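Local coordinates for dextranase (Pseudarthrobacter oxydans, PDB 6NZS), which catalyses the endohydrolysis of alpha-1,6-glucosidic linkages inside dextran chains, at residues G74-F77 against S78-G82; I108-A111 against D112-Q115; Q126-D129 against A130-K134; E149-P152 against Q153-T156. All coordinates share one frame; numbering follows the deposited sequence.

How the contacts relate
Taken from the N terminus, the four contacts come in series, each closing before the next opens, so none nests in or crosses another. Contact 1 is the short helix 76-81. Contact 2 ends the loop that follows strand 96-102 and leads into strand 114-117; contact 3 closes the hairpin of strands 125-129 and 132-137; contact 4 turns strand 144-150 into strand 154-159. Contacts 2 and 3 have centres about 8 Å apart and meet through I108, A130 and L127, while strand pairing and the F150 ring join contact 2 to contact 4. Contact 1 stands apart, touching contact 4 where F77 packs on Y155. All belong to the N-terminal Ig-like domain.

Contact 1. Residues G74-F77 against S78-G82; sequences GAEF and SSQAG
A75 holds the N-cap position of helix 76-81, and two hydrogen bonds from the first turn grip its carbonyl oxygen. One is the first bond of the helix, S79 N to A75 O at 2.9 Å. The other comes from the hydroxyl, S78 OG to A75 O at 3.0 Å, which approaches from well above the carbonyl plane and on the same face as the amide. The serine torsion (chi1 64°) sets OG between its own backbone N and carbonyl carbon, which brings it back to the carbonyl of A75. With an alanine here the hydroxyl is gone, and of these two donors the S79 amide alone would probably remain to hold A75 O, a weaker grip on the N-cap carbonyl.

Further backbone bonds, Q80 N to E76 O at 2.9 Å and A81 N to F77 O at 2.8 Å, complete the helix, and G82, with positive phi, ends it in a Schellman motif. At the start of the helix S78 N donates to a water at 2.9 Å, which also contacts G74 O. Among charged groups, E76 curls back so that OE1 accepts from G74 N at 2.9 Å through its syn lone pair, while OE2 binds D73 N and K66.

The apolar part is a CH-pi contact: A81 CB lies over one face of the F77 ring, 4.0 Å from the centroid and 21° off the normal. F77 also packs on Y155 and A157 of strand 154-159, whereas S78 touches W364 of the beta-solenoid, placing the helix between the two domains.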
ATOM      1  N   GLY A  74      14.331  -4.735  -7.362  1.00 12.72           N
ATOM      2  CA  GLY A  74      12.919  -5.058  -7.372  1.00 13.08           C
ATOM      3  C   GLY A  74      12.103  -4.351  -8.432  1.00 12.89           C
ATOM      4  O   GLY A  74      10.958  -4.755  -8.676  1.00 11.90           O
ATOM      5  N   ALA A  75      12.653  -3.324  -9.074  1.00 12.13           N
ATOM      6  CA  ALA A  75      11.956  -2.601 -10.127  1.00 11.43           C
ATOM      7  C   ALA A  75      12.289  -3.114 -11.516  1.00 11.74           C
ATOM      8  O   ALA A  75      11.884  -2.491 -12.501  1.00 12.78           O
ATOM      9  CB  ALA A  75      12.269  -1.105 -10.034  1.00 10.89           C
ATOM     10  N   GLU A  76      12.988  -4.248 -11.619  1.00 12.07           N
ATOM     11  CA  GLU A  76      13.446  -4.721 -12.923  1.00 11.81           C
ATOM     12  C   GLU A  76      12.280  -5.017 -13.859  1.00 11.25           C
ATOM     13  O   GLU A  76      12.243  -4.515 -14.989  1.00 11.88           O
ATOM     14  CB  GLU A  76      14.342  -5.945 -12.758  1.00 13.37           C
ATOM     15  CG  GLU A  76      15.756  -5.619 -12.284  1.00 15.09           C
ATOM     16  CD  GLU A  76      15.839  -5.273 -10.803  1.00 14.64           C
ATOM     17  OE1 GLU A  76      14.961  -5.706 -10.021  1.00 14.09           O
ATOM     18  OE2 GLU A  76      16.789  -4.566 -10.423  1.00 14.83           O
ATOM     19  N   PHE A  77      11.323  -5.847 -13.425  1.00 11.68           N
ATOM     20  CA  PHE A  77      10.219  -6.187 -14.321  1.00 10.13           C
ATOM     21  C   PHE A  77       9.394  -4.957 -14.665  1.00  9.78           C
ATOM     22  O   PHE A  77       9.067  -4.721 -15.832  1.00 11.22           O
ATOM     23  CB  PHE A  77       9.300  -7.253 -13.726  1.00 10.92           C
ATOM     24  CG  PHE A  77       8.079  -7.513 -14.580  1.00 10.67           C
ATOM     25  CD1 PHE A  77       8.212  -8.127 -15.815  1.00 11.16           C
ATOM     26  CD2 PHE A  77       6.809  -7.116 -14.168  1.00 12.25           C
ATOM     27  CE1 PHE A  77       7.108  -8.359 -16.623  1.00 12.10           C
ATOM     28  CE2 PHE A  77       5.696  -7.351 -14.978  1.00 11.56           C
ATOM     29  CZ  PHE A  77       5.847  -7.970 -16.202  1.00 12.13           C
ATOM     30  N   SER A  78       9.037  -4.161 -13.655  1.00 10.57           N
ATOM     31  CA  SER A  78       8.192  -3.002 -13.926  1.00 10.40           C
ATOM     32  C   SER A  78       8.866  -2.039 -14.902  1.00  9.80           C
ATOM     33  O   SER A  78       8.223  -1.521 -15.820  1.00 10.03           O
ATOM     34  CB  SER A  78       7.826  -2.301 -12.625  1.00 11.77           C
ATOM     35  OG  SER A  78       8.967  -1.774 -11.982  1.00 18.92           O
ATOM     36  N   SER A  79      10.169  -1.815 -14.739  1.00 10.21           N
ATOM     37  CA  SER A  79      10.907  -0.952 -15.658  1.00 10.43           C
ATOM     38  C   SER A  79      10.953  -1.547 -17.062  1.00 11.70           C
ATOM     39  O   SER A  79      10.669  -0.858 -18.051  1.00 13.39           O
ATOM     40  CB  SER A  79      12.317  -0.735 -15.110  1.00 13.00           C
ATOM     41  OG  SER A  79      13.087   0.073 -15.981  1.00 16.86           O
ATOM     42  N   GLN A  80      11.287  -2.835 -17.167  1.00 11.97           N
ATOM     43  CA  GLN A  80      11.480  -3.449 -18.477  1.00 12.77           C
ATOM     44  C   GLN A  80      10.166  -3.643 -19.221  1.00 13.83           C
ATOM     45  O   GLN A  80      10.142  -3.580 -20.454  1.00 15.06           O
ATOM     46  CB  GLN A  80      12.256  -4.757 -18.318  1.00 14.74           C
ATOM     47  CG  GLN A  80      13.683  -4.503 -17.836  1.00 15.32           C
ATOM     48  CD  GLN A  80      14.462  -5.772 -17.562  1.00 18.24           C
ATOM     49  OE1 GLN A  80      14.316  -6.772 -18.269  1.00 24.51           O
ATOM     50  NE2 GLN A  80      15.303  -5.738 -16.534  1.00 18.93           N
ATOM     51  N   ALA A  81       9.067  -3.864 -18.501  1.00  9.89           N
ATOM     52  CA  ALA A  81       7.756  -4.008 -19.117  1.00 11.28           C
ATOM     53  C   ALA A  81       7.077  -2.671 -19.370  1.00 10.78           C
ATOM     54  O   ALA A  81       6.004  -2.645 -19.987  1.00 14.28           O
ATOM     55  CB  ALA A  81       6.854  -4.887 -18.243  1.00 12.19           C
ATOM     56  N   GLY A  82       7.667  -1.568 -18.921  1.00  9.83           N
ATOM     57  CA  GLY A  82       7.045  -0.278 -19.160  1.00 11.95           C
ATOM     58  C   GLY A  82       5.805  -0.024 -18.334  1.00 11.58           C
ATOM     59  O   GLY A  82       4.886   0.651 -18.803  1.00 11.79           O
TER
HETATM   60  O   HOH W   1       9.235  -5.048 -10.871  1.00 14.61           O

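Contact 2. Residues I108-A111 against D112-Q115; sequences ITSA and DQVQ
The carboxamide of Q113 turns back beneath T109, which occupies one of its faces. There T109 OG1 stands almost directly over Q113 CD, 3.5 Å away, and T109 N donates to Q113 OE1 at 3.1 Å. The N-H points almost straight at the oxygen (161°) but descends from above the carbonyl plane. Beyond the oxygen, I108 CB comes within 3.4 Å of Q113 OE1. Q113 reaches this place because CG lies beside its own backbone N (chi1 -71°) and the chain then runs extended. A second amide, that of Q115, is fixed in its rotation by one in-plane bond: Q115 NE2 donates to D112 O at 2.8 Å.

Between the two amides the backbone winds through a 3-10 turn, with Q113 N bonded to S110 O at 3.1 Å and V114 N to A111 O at 3.0 Å. A weak bond from D112 N to S110 OG adds to it. I108 CD1 packs on V114 CG2 at 3.6 Å, so that I108, within the loop, meets the first residue of the strand.

The turn delivers the chain into strand 114-117, which runs antiparallel to strand 144-150; V114 packs there on V148 and F150. I108 shares F150 with V114, touches L127 of strand 125-129 and bonds through its backbone to A130.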
ATOM      1  N   ILE A 108     -12.347   1.789 -27.345  1.00 12.63           N
ATOM      2  CA  ILE A 108     -13.160   0.779 -26.684  1.00 13.15           C
ATOM      3  C   ILE A 108     -14.525   0.762 -27.355  1.00 13.53           C
ATOM      4  O   ILE A 108     -14.963   1.747 -27.951  1.00 15.48           O
ATOM      5  CB  ILE A 108     -13.306   1.018 -25.167  1.00 13.36           C
ATOM      6  CG1 ILE A 108     -13.758   2.450 -24.881  1.00 12.74           C
ATOM      7  CG2 ILE A 108     -11.994   0.720 -24.457  1.00 14.41           C
ATOM      8  CD1 ILE A 108     -14.051   2.714 -23.415  1.00 15.92           C
ATOM      9  N   THR A 109     -15.193  -0.382 -27.250  1.00 13.35           N
ATOM     10  CA  THR A 109     -16.489  -0.553 -27.891  1.00 15.92           C
ATOM     11  C   THR A 109     -17.667  -0.371 -26.940  1.00 15.33           C
ATOM     12  O   THR A 109     -18.795  -0.179 -27.406  1.00 13.43           O
ATOM     13  CB  THR A 109     -16.556  -1.908 -28.613  1.00 19.40           C
ATOM     14  OG1 THR A 109     -16.190  -2.954 -27.715  1.00 25.43           O
ATOM     15  CG2 THR A 109     -15.597  -1.919 -29.803  1.00 25.37           C
ATOM     16  N   SER A 110     -17.442  -0.382 -25.632  1.00 12.90           N
ATOM     17  CA  SER A 110     -18.539  -0.261 -24.685  1.00 12.69           C
ATOM     18  C   SER A 110     -17.970   0.112 -23.331  1.00 13.87           C
ATOM     19  O   SER A 110     -16.769  -0.029 -23.078  1.00 13.92           O
ATOM     20  CB  SER A 110     -19.305  -1.578 -24.568  1.00 13.36           C
ATOM     21  OG  SER A 110     -18.526  -2.540 -23.889  1.00 13.89           O
ATOM     22  N   ALA A 111     -18.863   0.545 -22.442  1.00 13.57           N
ATOM     23  CA  ALA A 111     -18.455   0.840 -21.077  1.00 13.40           C
ATOM     24  C   ALA A 111     -18.015  -0.413 -20.336  1.00 14.82           C
ATOM     25  O   ALA A 111     -17.278  -0.310 -19.346  1.00 15.25           O
ATOM     26  CB  ALA A 111     -19.590   1.541 -20.326  1.00 16.49           C
ATOM     27  N   ASP A 112     -18.432  -1.591 -20.807  1.00 14.16           N
ATOM     28  CA  ASP A 112     -17.986  -2.840 -20.204  1.00 15.52           C
ATOM     29  C   ASP A 112     -16.494  -3.066 -20.398  1.00 15.76           C
ATOM     30  O   ASP A 112     -15.894  -3.841 -19.644  1.00 17.28           O
ATOM     31  CB  ASP A 112     -18.755  -4.026 -20.788  1.00 17.79           C
ATOM     32  CG  ASP A 112     -18.640  -5.268 -19.926  1.00 23.70           C
ATOM     33  OD1 ASP A 112     -18.948  -5.178 -18.720  1.00 25.30           O
ATOM     34  OD2 ASP A 112     -18.250  -6.328 -20.450  1.00 24.51           O
ATOM     35  N   GLN A 113     -15.885  -2.413 -21.384  1.00 13.87           N
ATOM     36  CA  GLN A 113     -14.441  -2.484 -21.569  1.00 13.13           C
ATOM     37  C   GLN A 113     -13.681  -1.542 -20.649  1.00 13.18           C
ATOM     38  O   GLN A 113     -12.458  -1.418 -20.773  1.00 14.48           O
ATOM     39  CB  GLN A 113     -14.069  -2.256 -23.037  1.00 14.35           C
ATOM     40  CG  GLN A 113     -14.452  -3.433 -23.932  1.00 15.68           C
ATOM     41  CD  GLN A 113     -13.727  -3.424 -25.258  1.00 17.85           C
ATOM     42  OE1 GLN A 113     -13.386  -2.369 -25.784  1.00 21.90           O
ATOM     43  NE2 GLN A 113     -13.475  -4.612 -25.801  1.00 23.68           N
ATOM     44  N   VAL A 114     -14.364  -0.879 -19.726  1.00 12.15           N
ATOM     45  CA  VAL A 114     -13.708  -0.185 -18.628  1.00 13.23           C
ATOM     46  C   VAL A 114     -14.193  -0.842 -17.349  1.00 15.62           C
ATOM     47  O   VAL A 114     -15.364  -0.692 -16.975  1.00 16.92           O
ATOM     48  CB  VAL A 114     -14.010   1.316 -18.617  1.00 12.28           C
ATOM     49  CG1 VAL A 114     -13.308   1.965 -17.430  1.00 13.45           C
ATOM     50  CG2 VAL A 114     -13.568   1.958 -19.912  1.00 15.20           C
ATOM     51  N   GLN A 115     -13.305  -1.553 -16.668  1.00 11.42           N
ATOM     52  CA  GLN A 115     -13.652  -2.213 -15.419  1.00 12.04           C
ATOM     53  C   GLN A 115     -13.157  -1.395 -14.233  1.00 10.37           C
ATOM     54  O   GLN A 115     -12.072  -0.809 -14.277  1.00 12.29           O
ATOM     55  CB  GLN A 115     -13.073  -3.625 -15.384  1.00 14.69           C
ATOM     56  CG  GLN A 115     -13.813  -4.544 -16.366  1.00 19.69           C
ATOM     57  CD  GLN A 115     -15.270  -4.751 -15.965  1.00 23.91           C
ATOM     58  OE1 GLN A 115     -15.557  -5.046 -14.810  1.00 23.36           O
ATOM     59  NE2 GLN A 115     -16.192  -4.592 -16.915  1.00 20.05           N
TER

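Contact 3. Residues Q126-D129 against A130-K134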
ATOM      1  N   GLN A 126     -21.118   4.979 -18.235  1.00 13.63           N
ATOM      2  CA  GLN A 126     -21.716   5.310 -19.525  1.00 15.56           C
ATOM      3  C   GLN A 126     -20.606   5.546 -20.537  1.00 16.15           C
ATOM      4  O   GLN A 126     -19.624   6.231 -20.242  1.00 16.81           O
ATOM      5  CB  GLN A 126     -22.557   6.587 -19.428  1.00 18.89           C
ATOM      6  CG  GLN A 126     -23.680   6.523 -18.406  1.00 20.77           C
ATOM      7  CD  GLN A 126     -24.616   7.706 -18.506  1.00 28.45           C
ATOM      8  OE1 GLN A 126     -24.364   8.653 -19.252  1.00 34.07           O
ATOM      9  NE2 GLN A 126     -25.695   7.673 -17.727  1.00 31.08           N
ATOM     10  N   LEU A 127     -20.765   5.008 -21.743  1.00 13.74           N
ATOM     11  CA  LEU A 127     -19.782   5.231 -22.799  1.00 12.61           C
ATOM     12  C   LEU A 127     -20.145   6.520 -23.533  1.00 13.47           C
ATOM     13  O   LEU A 127     -21.170   6.589 -24.226  1.00 13.37           O
ATOM     14  CB  LEU A 127     -19.733   4.047 -23.759  1.00 13.17           C
ATOM     15  CG  LEU A 127     -18.629   4.233 -24.793  1.00 15.00           C
ATOM     16  CD1 LEU A 127     -17.291   3.877 -24.203  1.00 18.73           C
ATOM     17  CD2 LEU A 127     -18.903   3.399 -26.030  1.00 20.12           C
ATOM     18  N   VAL A 128     -19.314   7.547 -23.368  1.00 12.04           N
ATOM     19  CA  VAL A 128     -19.528   8.805 -24.081  1.00 12.90           C
ATOM     20  C   VAL A 128     -19.155   8.647 -25.549  1.00 12.34           C
ATOM     21  O   VAL A 128     -19.957   8.919 -26.453  1.00 13.23           O
ATOM     22  CB  VAL A 128     -18.728   9.938 -23.416  1.00 11.38           C
ATOM     23  CG1 VAL A 128     -18.912  11.240 -24.190  1.00 14.61           C
ATOM     24  CG2 VAL A 128     -19.135  10.097 -21.947  1.00 13.16           C
ATOM     25  N   ASP A 129     -17.925   8.215 -25.804  1.00 12.53           N
ATOM     26  CA  ASP A 129     -17.444   7.952 -27.153  1.00 11.43           C
ATOM     27  C   ASP A 129     -16.347   6.897 -27.053  1.00 11.29           C
ATOM     28  O   ASP A 129     -16.082   6.357 -25.974  1.00 12.57           O
ATOM     29  CB  ASP A 129     -17.010   9.244 -27.858  1.00 14.14           C
ATOM     30  CG  ASP A 129     -16.056  10.070 -27.023  1.00 18.12           C
ATOM     31  OD1 ASP A 129     -15.089   9.498 -26.478  1.00 14.81           O
ATOM     32  OD2 ASP A 129     -16.300  11.293 -26.882  1.00 23.61           O
ATOM     33  N   ALA A 130     -15.700   6.602 -28.178  1.00 12.27           N
ATOM     34  CA  ALA A 130     -14.838   5.424 -28.258  1.00 11.62           C
ATOM     35  C   ALA A 130     -13.559   5.518 -27.433  1.00 12.30           C
ATOM     36  O   ALA A 130     -12.826   4.523 -27.369  1.00 12.01           O
ATOM     37  CB  ALA A 130     -14.504   5.109 -29.714  1.00 14.01           C
ATOM     38  N   ASP A 131     -13.263   6.656 -26.804  1.00 11.75           N
ATOM     39  CA  ASP A 131     -12.135   6.705 -25.876  1.00 12.56           C
ATOM     40  C   ASP A 131     -12.482   7.265 -24.503  1.00 12.46           C
ATOM     41  O   ASP A 131     -11.569   7.491 -23.699  1.00 12.64           O
ATOM     42  CB  ASP A 131     -10.910   7.419 -26.471  1.00 18.23           C
ATOM     43  CG  ASP A 131     -11.193   8.840 -26.893  1.00 18.51           C
ATOM     44  OD1 ASP A 131     -12.208   9.434 -26.466  1.00 16.79           O
ATOM     45  OD2 ASP A 131     -10.367   9.383 -27.662  1.00 24.48           O
ATOM     46  N   THR A 132     -13.764   7.464 -24.193  1.00 11.09           N
ATOM     47  CA  THR A 132     -14.146   8.148 -22.962  1.00 11.39           C
ATOM     48  C   THR A 132     -15.324   7.467 -22.281  1.00 10.70           C
ATOM     49  O   THR A 132     -16.379   7.273 -22.896  1.00 11.74           O
ATOM     50  CB  THR A 132     -14.524   9.604 -23.257  1.00 13.96           C
ATOM     51  OG1 THR A 132     -13.410  10.283 -23.854  1.00 15.23           O
ATOM     52  CG2 THR A 132     -14.937  10.319 -21.975  1.00 14.11           C
ATOM     53  N   VAL A 133     -15.158   7.148 -20.997  1.00 10.84           N
ATOM     54  CA  VAL A 133     -16.220   6.602 -20.165  1.00 10.78           C
ATOM     55  C   VAL A 133     -16.553   7.626 -19.089  1.00 11.26           C
ATOM     56  O   VAL A 133     -15.690   8.395 -18.651  1.00 13.11           O
ATOM     57  CB  VAL A 133     -15.775   5.259 -19.537  1.00 13.12           C
ATOM     58  CG1 VAL A 133     -14.592   5.466 -18.572  1.00 14.34           C
ATOM     59  CG2 VAL A 133     -16.922   4.557 -18.841  1.00 16.64           C
ATOM     60  N   LYS A 134     -17.820   7.651 -18.682  1.00 11.52           N
ATOM     61  CA  LYS A 134     -18.292   8.466 -17.570  1.00 11.73           C
ATOM     62  C   LYS A 134     -18.679   7.528 -16.434  1.00 13.28           C
ATOM     63  O   LYS A 134     -19.433   6.574 -16.647  1.00 15.00           O
ATOM     64  CB  LYS A 134     -19.507   9.308 -17.995  1.00 15.09           C
ATOM     65  CG  LYS A 134     -19.745  10.577 -17.171  1.00 19.70           C
ATOM     66  CD  LYS A 134     -21.020  11.315 -17.618  1.00 18.18           C
ATOM     67  CE  LYS A 134     -20.857  11.873 -19.021  1.00 23.72           C
ATOM     68  NZ  LYS A 134     -20.045  13.131 -19.043  1.00 22.69           N
TER
HETATM   69  O   HOH W   2     -14.625  12.601 -25.405  1.00 19.58           O
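D129 bends its side chain back across the hairpin turn to meet D131 and T132. Its CB sits beside A130 N, and CG takes the position between backbone N and carbonyl carbon (chi1 51°), which directs the carboxylate over the turn. OD1 accepts a weak bond from D131 N at 3.4 Å and has T132 CB 3.3 Å away. The same oxygen lies only 2.9 Å from D131 OD1, the two carboxylate planes being turned 74° apart; so close a pair of acidic groups is likely to favour uptake of a proton by one of them. At the other branch, D129 OD2 accepts from a water at 2.6 Å that also donates to T132 OG1, whose hydroxyl is further bound by S101.

Farther along, V128 CG2 packs on K134 CE at 3.8 Å, while the lysine's NZ goes on to a salt bridge with D99. Q126 and K134 exchange paired backbone bonds, K134 N to Q126 O measuring 2.8 Å. Toward the turn, T132 O receives V128 N at 3.0 Å and, weakly, D129 N. Two residues thus face one: a classic beta bulge that shares D129 and T132 with the type I turn closing this antiparallel hairpin.

Contact 4. Residues E149-P152 against Q153-T156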
ATOM      1  N   GLU A 149      -9.858   0.566 -15.440  1.00  9.01           N
ATOM      2  CA  GLU A 149      -9.095  -0.414 -16.223  1.00  7.69           C
ATOM      3  C   GLU A 149      -9.671  -0.535 -17.635  1.00  9.55           C
ATOM      4  O   GLU A 149     -10.659  -1.244 -17.859  1.00 10.31           O
ATOM      5  CB  GLU A 149      -9.061  -1.751 -15.483  1.00  9.40           C
ATOM      6  CG  GLU A 149      -8.721  -1.551 -14.002  1.00  8.54           C
ATOM      7  CD  GLU A 149      -8.190  -2.773 -13.282  1.00  9.41           C
ATOM      8  OE1 GLU A 149      -8.234  -3.899 -13.835  1.00 10.87           O
ATOM      9  OE2 GLU A 149      -7.709  -2.589 -12.151  1.00  9.82           O
ATOM     10  N   PHE A 150      -9.048   0.154 -18.589  1.00  8.30           N
ATOM     11  CA  PHE A 150      -9.461   0.055 -19.985  1.00  9.05           C
ATOM     12  C   PHE A 150      -8.915  -1.245 -20.573  1.00  8.78           C
ATOM     13  O   PHE A 150      -7.711  -1.521 -20.482  1.00  9.76           O
ATOM     14  CB  PHE A 150      -8.905   1.235 -20.783  1.00  9.01           C
ATOM     15  CG  PHE A 150      -9.636   2.533 -20.569  1.00  9.18           C
ATOM     16  CD1 PHE A 150      -9.438   3.283 -19.414  1.00 10.75           C
ATOM     17  CD2 PHE A 150     -10.488   3.023 -21.546  1.00 10.37           C
ATOM     18  CE1 PHE A 150     -10.099   4.491 -19.231  1.00 10.75           C
ATOM     19  CE2 PHE A 150     -11.153   4.229 -21.366  1.00 12.05           C
ATOM     20  CZ  PHE A 150     -10.958   4.958 -20.209  1.00 11.01           C
ATOM     21  N   GLU A 151      -9.798  -2.042 -21.175  1.00  9.32           N
ATOM     22  CA  GLU A 151      -9.395  -3.329 -21.741  1.00 10.52           C
ATOM     23  C   GLU A 151      -8.166  -3.278 -22.651  1.00  9.75           C
ATOM     24  O   GLU A 151      -7.290  -4.149 -22.498  1.00 10.52           O
ATOM     25  CB  GLU A 151     -10.594  -4.008 -22.420  1.00 13.20           C
ATOM     26  CG  GLU A 151     -10.390  -5.494 -22.660  1.00 19.77           C
ATOM     27  CD  GLU A 151     -11.611  -6.140 -23.278  1.00 31.42           C
ATOM     28  OE1 GLU A 151     -12.703  -6.051 -22.672  1.00 32.80           O
ATOM     29  OE2 GLU A 151     -11.480  -6.724 -24.373  1.00 36.75           O
ATOM     30  N   PRO A 152      -8.016  -2.321 -23.579  1.00  9.35           N
ATOM     31  CA  PRO A 152      -6.810  -2.310 -24.428  1.00 10.03           C
ATOM     32  C   PRO A 152      -5.512  -2.072 -23.673  1.00  9.97           C
ATOM     33  O   PRO A 152      -4.439  -2.312 -24.246  1.00 12.88           O
ATOM     34  CB  PRO A 152      -7.078  -1.174 -25.428  1.00 14.23           C
ATOM     35  CG  PRO A 152      -8.533  -0.910 -25.348  1.00 19.61           C
ATOM     36  CD  PRO A 152      -8.984  -1.283 -23.986  1.00 11.36           C
ATOM     37  N   GLN A 153      -5.564  -1.604 -22.423  1.00  9.60           N
ATOM     38  CA  GLN A 153      -4.370  -1.404 -21.612  1.00  9.38           C
ATOM     39  C   GLN A 153      -3.946  -2.652 -20.846  1.00 10.69           C
ATOM     40  O   GLN A 153      -2.843  -2.671 -20.286  1.00 11.63           O
ATOM     41  CB  GLN A 153      -4.591  -0.222 -20.660  1.00 10.70           C
ATOM     42  CG  GLN A 153      -4.376   1.120 -21.338  1.00 11.58           C
ATOM     43  CD  GLN A 153      -2.921   1.332 -21.674  1.00 12.50           C
ATOM     44  OE1 GLN A 153      -2.053   1.163 -20.821  1.00 12.14           O
ATOM     45  NE2 GLN A 153      -2.636   1.662 -22.925  1.00 13.65           N
ATOM     46  N   LEU A 154      -4.775  -3.687 -20.809  1.00 10.07           N
ATOM     47  CA  LEU A 154      -4.443  -4.878 -20.042  1.00  9.31           C
ATOM     48  C   LEU A 154      -3.273  -5.622 -20.666  1.00 10.96           C
ATOM     49  O   LEU A 154      -3.161  -5.729 -21.890  1.00 12.73           O
ATOM     50  CB  LEU A 154      -5.646  -5.821 -19.970  1.00 10.51           C
ATOM     51  CG  LEU A 154      -6.887  -5.284 -19.254  1.00 10.47           C
ATOM     52  CD1 LEU A 154      -7.994  -6.327 -19.247  1.00 13.61           C
ATOM     53  CD2 LEU A 154      -6.520  -4.855 -17.834  1.00 10.93           C
ATOM     54  N   TYR A 155      -2.422  -6.167 -19.808  1.00 10.19           N
ATOM     55  CA  TYR A 155      -1.397  -7.120 -20.205  1.00 10.70           C
ATOM     56  C   TYR A 155      -1.371  -8.216 -19.144  1.00 10.34           C
ATOM     57  O   TYR A 155      -1.889  -8.052 -18.033  1.00 10.29           O
ATOM     58  CB  TYR A 155      -0.008  -6.454 -20.327  1.00 10.28           C
ATOM     59  CG  TYR A 155       0.651  -6.371 -18.973  1.00  9.96           C
ATOM     60  CD1 TYR A 155       0.222  -5.435 -18.040  1.00  9.32           C
ATOM     61  CD2 TYR A 155       1.635  -7.282 -18.588  1.00  9.14           C
ATOM     62  CE1 TYR A 155       0.758  -5.386 -16.778  1.00 10.57           C
ATOM     63  CE2 TYR A 155       2.175  -7.244 -17.325  1.00  9.89           C
ATOM     64  CZ  TYR A 155       1.735  -6.291 -16.418  1.00 10.74           C
ATOM     65  OH  TYR A 155       2.263  -6.250 -15.152  1.00 12.54           O
ATOM     66  N   THR A 156      -0.736  -9.334 -19.472  1.00  9.30           N
ATOM     67  CA  THR A 156      -0.566 -10.424 -18.522  1.00 10.35           C
ATOM     68  C   THR A 156       0.909 -10.573 -18.189  1.00  9.41           C
ATOM     69  O   THR A 156       1.755 -10.644 -19.093  1.00 11.21           O
ATOM     70  CB  THR A 156      -1.136 -11.735 -19.076  1.00 11.09           C
ATOM     71  OG1 THR A 156      -2.549 -11.572 -19.297  1.00 11.89           O
ATOM     72  CG2 THR A 156      -0.892 -12.899 -18.105  1.00 11.62           C
TER
HETATM   73  O   HOH W   3      -5.202  -5.631 -23.797  1.00 20.29           O
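F150 and Q153 form the tight half of a 3-10 turn that carries strand 144-150 of the Ig-like domain into strand 154-159. Q153 N donates to F150 O at 2.9 Å from above the carbonyl plane, and Q153 CB rests against the same oxygen at 3.4 Å. From there the glutamine chain bends at chi2 (-69°). The residue is buried, and both ends of its amide are satisfied: OE1 by N184 and NE2 by Q106. The F150 ring turns the other way, onto V100 and L102 of strand 96-102, so this side of the turn is closed in by the body of the domain. E149, next to last in the incoming strand, sends OE2 to H435 of the beta-solenoid.

The other half, between E151 and L154, is looser. L154 N bonds to E151 O at 3.1 Å, again from above the carbonyl plane, but the side chains barely meet, E151 CG lying 4.3 Å from L154 CD1. The leucine lies along the carbonyl of E151, with CB 3.4 Å from E151 O and CG close behind; its side chain also touches P182 of strand 176-192. Replacing L154 by an alanine would probably open a gap beside E151 and P182, though the backbone bond could persist. E151 is exposed, and its side chain leaves the turn at CB and touches Q113. On this wetter side a water bridges the two residues, donating to E151 O at 2.9 Å and to L154 O at 2.8 Å.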